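Side-chain contact in Na Glutathione S-transferase 2 (Necator americanus, PDB 2ON5), which probably conjugates the thiol of glutathione to electrophilic compounds, as a homodimeric glutathione S-transferase of a human hookworm: residues D44-F48 against G49-V53. Sequence-based numbering, arbitrary orientation.
Sequences DEMPF and GQIPV. With GSH (glutathione), chain V; EDO (1,2-ethanediol), chain U.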
ATOM      1  N   ASP A  44      -6.537  17.279 -12.885  1.00 23.63           N
ATOM      2  CA  ASP A  44      -7.815  16.668 -13.284  1.00 24.76           C
ATOM      3  C   ASP A  44      -7.696  15.596 -14.371  1.00 24.35           C
ATOM      4  O   ASP A  44      -8.670  14.875 -14.668  1.00 25.29           O
ATOM      5  CB  ASP A  44      -8.811  17.749 -13.699  1.00 24.71           C
ATOM      6  CG  ASP A  44      -9.335  18.541 -12.514  1.00 26.89           C
ATOM      7  OD1 ASP A  44      -8.942  18.281 -11.345  1.00 29.05           O
ATOM      8  OD2 ASP A  44     -10.131  19.454 -12.763  1.00 32.17           O
ATOM      9  N   GLU A  45      -6.523  15.513 -14.982  1.00 23.20           N
ATOM     10  CA  GLU A  45      -6.228  14.465 -15.978  1.00 22.67           C
ATOM     11  C   GLU A  45      -6.031  13.066 -15.349  1.00 22.20           C
ATOM     12  O   GLU A  45      -6.112  12.050 -16.051  1.00 21.96           O
ATOM     13  CB  GLU A  45      -4.951  14.820 -16.752  1.00 21.89           C
ATOM     14  CG  GLU A  45      -5.006  16.118 -17.533  1.00 23.91           C
ATOM     15  CD  GLU A  45      -3.664  16.459 -18.126  1.00 23.82           C
ATOM     16  OE1 GLU A  45      -2.836  15.534 -18.261  1.00 27.68           O
ATOM     17  OE2 GLU A  45      -3.413  17.640 -18.422  1.00 23.14           O
ATOM     18  N   MET A  46      -5.744  13.045 -14.049  1.00 20.72           N
ATOM     19  CA  MET A  46      -5.267  11.852 -13.353  1.00 20.36           C
ATOM     20  C   MET A  46      -6.392  11.219 -12.529  1.00 20.19           C
ATOM     21  O   MET A  46      -7.212  11.939 -11.948  1.00 20.59           O
ATOM     22  CB  MET A  46      -4.085  12.206 -12.437  1.00 19.57           C
ATOM     23  CG  MET A  46      -2.896  12.905 -13.175  1.00 19.17           C
ATOM     24  SD  MET A  46      -2.460  12.157 -14.768  1.00 19.89           S
ATOM     25  CE  MET A  46      -1.236  13.349 -15.355  1.00 21.65           C
ATOM     26  N   PRO A  47      -6.421   9.875 -12.476  1.00 20.16           N
ATOM     27  CA  PRO A  47      -7.505   9.106 -11.821  1.00 19.98           C
ATOM     28  C   PRO A  47      -7.821   9.574 -10.396  1.00 20.18           C
ATOM     29  O   PRO A  47      -8.989   9.639 -10.020  1.00 20.24           O
ATOM     30  CB  PRO A  47      -6.942   7.674 -11.797  1.00 19.54           C
ATOM     31  CG  PRO A  47      -6.133   7.604 -13.042  1.00 20.10           C
ATOM     32  CD  PRO A  47      -5.413   8.971 -13.064  1.00 18.67           C
ATOM     33  N   PHE A  48      -6.783   9.875  -9.620  1.00 19.01           N
ATOM     34  CA  PHE A  48      -6.960  10.378  -8.271  1.00 19.16           C
ATOM     35  C   PHE A  48      -6.371  11.759  -8.051  1.00 18.83           C
ATOM     36  O   PHE A  48      -6.016  12.115  -6.909  1.00 18.71           O
ATOM     37  CB  PHE A  48      -6.368   9.413  -7.259  1.00 18.26           C
ATOM     38  CG  PHE A  48      -6.865   8.004  -7.429  1.00 18.71           C
ATOM     39  CD1 PHE A  48      -5.992   6.985  -7.786  1.00 15.89           C
ATOM     40  CD2 PHE A  48      -8.216   7.704  -7.234  1.00 17.90           C
ATOM     41  CE1 PHE A  48      -6.471   5.650  -7.947  1.00 18.24           C
ATOM     42  CE2 PHE A  48      -8.687   6.392  -7.392  1.00 19.36           C
ATOM     43  CZ  PHE A  48      -7.806   5.370  -7.756  1.00 17.64           C
ATOM     44  N   GLY A  49      -6.261  12.520  -9.135  1.00 19.20           N
ATOM     45  CA  GLY A  49      -5.728  13.893  -9.067  1.00 18.94           C
ATOM     46  C   GLY A  49      -4.294  13.948  -8.563  1.00 20.00           C
ATOM     47  O   GLY A  49      -3.833  14.998  -8.085  1.00 19.74           O
ATOM     48  N   GLN A  50      -3.570  12.837  -8.724  1.00 19.69           N
ATOM     49  CA  GLN A  50      -2.191  12.713  -8.235  1.00 20.26           C
ATOM     50  C   GLN A  50      -1.277  11.987  -9.218  1.00 19.33           C
ATOM     51  O   GLN A  50      -1.752  11.396 -10.203  1.00 17.81           O
ATOM     52  CB  GLN A  50      -2.159  12.014  -6.872  1.00 20.72           C
ATOM     53  CG  GLN A  50      -2.667  12.912  -5.728  1.00 23.81           C
ATOM     54  CD  GLN A  50      -2.095  12.540  -4.377  1.00 29.86           C
ATOM     55  OE1 GLN A  50      -2.431  11.503  -3.810  1.00 32.31           O
ATOM     56  NE2 GLN A  50      -1.235  13.398  -3.846  1.00 30.56           N
ATOM     57  N   ILE A  51       0.026  12.071  -8.941  1.00 18.38           N
ATOM     58  CA  ILE A  51       1.087  11.384  -9.697  1.00 18.38           C
ATOM     59  C   ILE A  51       2.002  10.581  -8.731  1.00 18.37           C
ATOM     60  O   ILE A  51       2.114  10.956  -7.558  1.00 17.80           O
ATOM     61  CB  ILE A  51       1.905  12.395 -10.574  1.00 18.72           C
ATOM     62  CG1 ILE A  51       2.293  13.670  -9.776  1.00 18.98           C
ATOM     63  CG2 ILE A  51       1.114  12.772 -11.839  1.00 19.62           C
ATOM     64  CD1 ILE A  51       3.063  14.676 -10.600  1.00 19.94           C
ATOM     65  N   PRO A  52       2.693   9.506  -9.220  1.00 17.21           N
ATOM     66  CA  PRO A  52       2.863   9.134 -10.641  1.00 16.86           C
ATOM     67  C   PRO A  52       1.643   8.464 -11.281  1.00 17.25           C
ATOM     68  O   PRO A  52       0.832   7.825 -10.583  1.00 16.05           O
ATOM     69  CB  PRO A  52       4.047   8.154 -10.605  1.00 16.86           C
ATOM     70  CG  PRO A  52       3.871   7.436  -9.215  1.00 16.56           C
ATOM     71  CD  PRO A  52       3.413   8.588  -8.307  1.00 17.52           C
ATOM     72  N   VAL A  53       1.529   8.588 -12.603  1.00 16.71           N
ATOM     73  CA  VAL A  53       0.532   7.824 -13.360  1.00 16.87           C
ATOM     74  C   VAL A  53       1.214   7.203 -14.574  1.00 16.81           C
ATOM     75  O   VAL A  53       1.970   7.895 -15.293  1.00 15.91           O
ATOM     76  CB  VAL A  53      -0.661   8.708 -13.827  1.00 16.97           C
ATOM     77  CG1 VAL A  53      -1.629   7.936 -14.782  1.00 17.40           C
ATOM     78  CG2 VAL A  53      -1.410   9.230 -12.628  1.00 16.20           C
TER
HETATM   79  N1  GSH V 999      -0.150   6.542  -2.474  1.00 32.71           N
HETATM   80  CA1 GSH V 999       0.696   7.525  -3.195  1.00 34.51           C
HETATM   81  C1  GSH V 999       1.466   6.825  -4.309  1.00 30.29           C
HETATM   82  O11 GSH V 999       2.281   5.966  -3.912  1.00 31.78           O
HETATM   83  O12 GSH V 999       1.342   7.045  -5.548  1.00 24.84           O
HETATM   84  CB1 GSH V 999      -0.065   8.787  -3.611  1.00 35.85           C
HETATM   85  CG1 GSH V 999       0.690   9.661  -4.607  1.00 36.37           C
HETATM   86  CD1 GSH V 999       1.006  11.066  -4.104  1.00 38.73           C
HETATM   87  OE1 GSH V 999       0.968  11.419  -2.727  1.00 38.24           O
HETATM   88  N2  GSH V 999       1.318  11.906  -5.094  1.00 39.21           N
HETATM   89  CA2 GSH V 999       2.123  13.117  -5.030  1.00 37.89           C
HETATM   90  C2  GSH V 999       1.413  14.242  -5.748  1.00 37.07           C
HETATM   91  O2  GSH V 999       0.487  14.000  -6.793  1.00 29.69           O
HETATM   92  CB2 GSH V 999       3.474  12.859  -5.678  1.00 38.71           C
HETATM   93  SG2 GSH V 999       4.864  12.589  -4.535  1.00 41.91           S
HETATM   94  N3  GSH V 999       1.666  15.480  -5.328  1.00 38.29           N
HETATM   95  CA3 GSH V 999       0.936  16.618  -5.853  1.00 40.90           C
HETATM   96  C3  GSH V 999      -0.538  16.679  -5.506  1.00 41.99           C
HETATM   97  O31 GSH V 999      -1.032  15.902  -4.658  1.00 44.17           O
HETATM   98  O32 GSH V 999      -1.287  17.518  -6.057  1.00 41.62           O
HETATM   99  C1  EDO U 454      -9.136  10.458 -15.675  0.80 33.09           C
HETATM  100  O1  EDO U 454      -8.143   9.796 -14.891  0.80 28.06           O
HETATM  101  C2  EDO U 454      -9.394  11.837 -15.081  0.80 33.48           C
HETATM  102  O2  EDO U 454      -9.258  12.806 -16.132  0.80 38.70           O
HETATM  103  O   HOH W   1      -3.948   9.947  -9.685  1.00 20.57           O
HETATM  104  O   HOH W   2      -5.561  11.674  -4.260  1.00 21.23           O
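A type I beta turn from Met46 to Gly49 folds the chain back on itself just ahead of the cis-proline segment that binds glutathione. Gly49 N closes the turn with a hydrogen bond to Met46 O at 3.0 Å. Gly49 then takes a positive phi, and the chain swings back past Met46, whose CB lies 3.3 Å from Gln50 O. With its CG anti to the carbonyl carbon (chi1 -56°) and a bend at chi2, the Met46 chain runs on beside Ile51 and brings SD to 3.8 Å from Val53 CG2. The same methyl, Val53 CG2, also packs against Pro47 CD, so Val53, at the start of strand 53-56, is touched by two residues of the turn. One water accepts from both Phe48 N and Gln50 N, bridging the two sides of Gly49.

In the thioredoxin-like N-terminal domain of glutathione S-transferases, a cis-proline follows the residue that pairs with the cysteinyl backbone of the tripeptide, and here Ile51 and Pro52 fill those places. Ile51 N donates to GSH O2 at 2.9 Å in a nearly straight bond (167°), while Ile51 O takes a weak one from GSH N2. Gln50 reaches along the ligand, extended beyond CG, and its NE2 grips the glycyl carboxylate oxygen GSH O31 at 2.6 Å; Lys43, which also binds glutathione, donates to Gly49 O. The Phe48 side chain leads the other way, with Pro47 CB on one face of its ring, toward the rim, and meets the ring of Phe139 of the second subunit at the dimer interface, the planes about 10° apart.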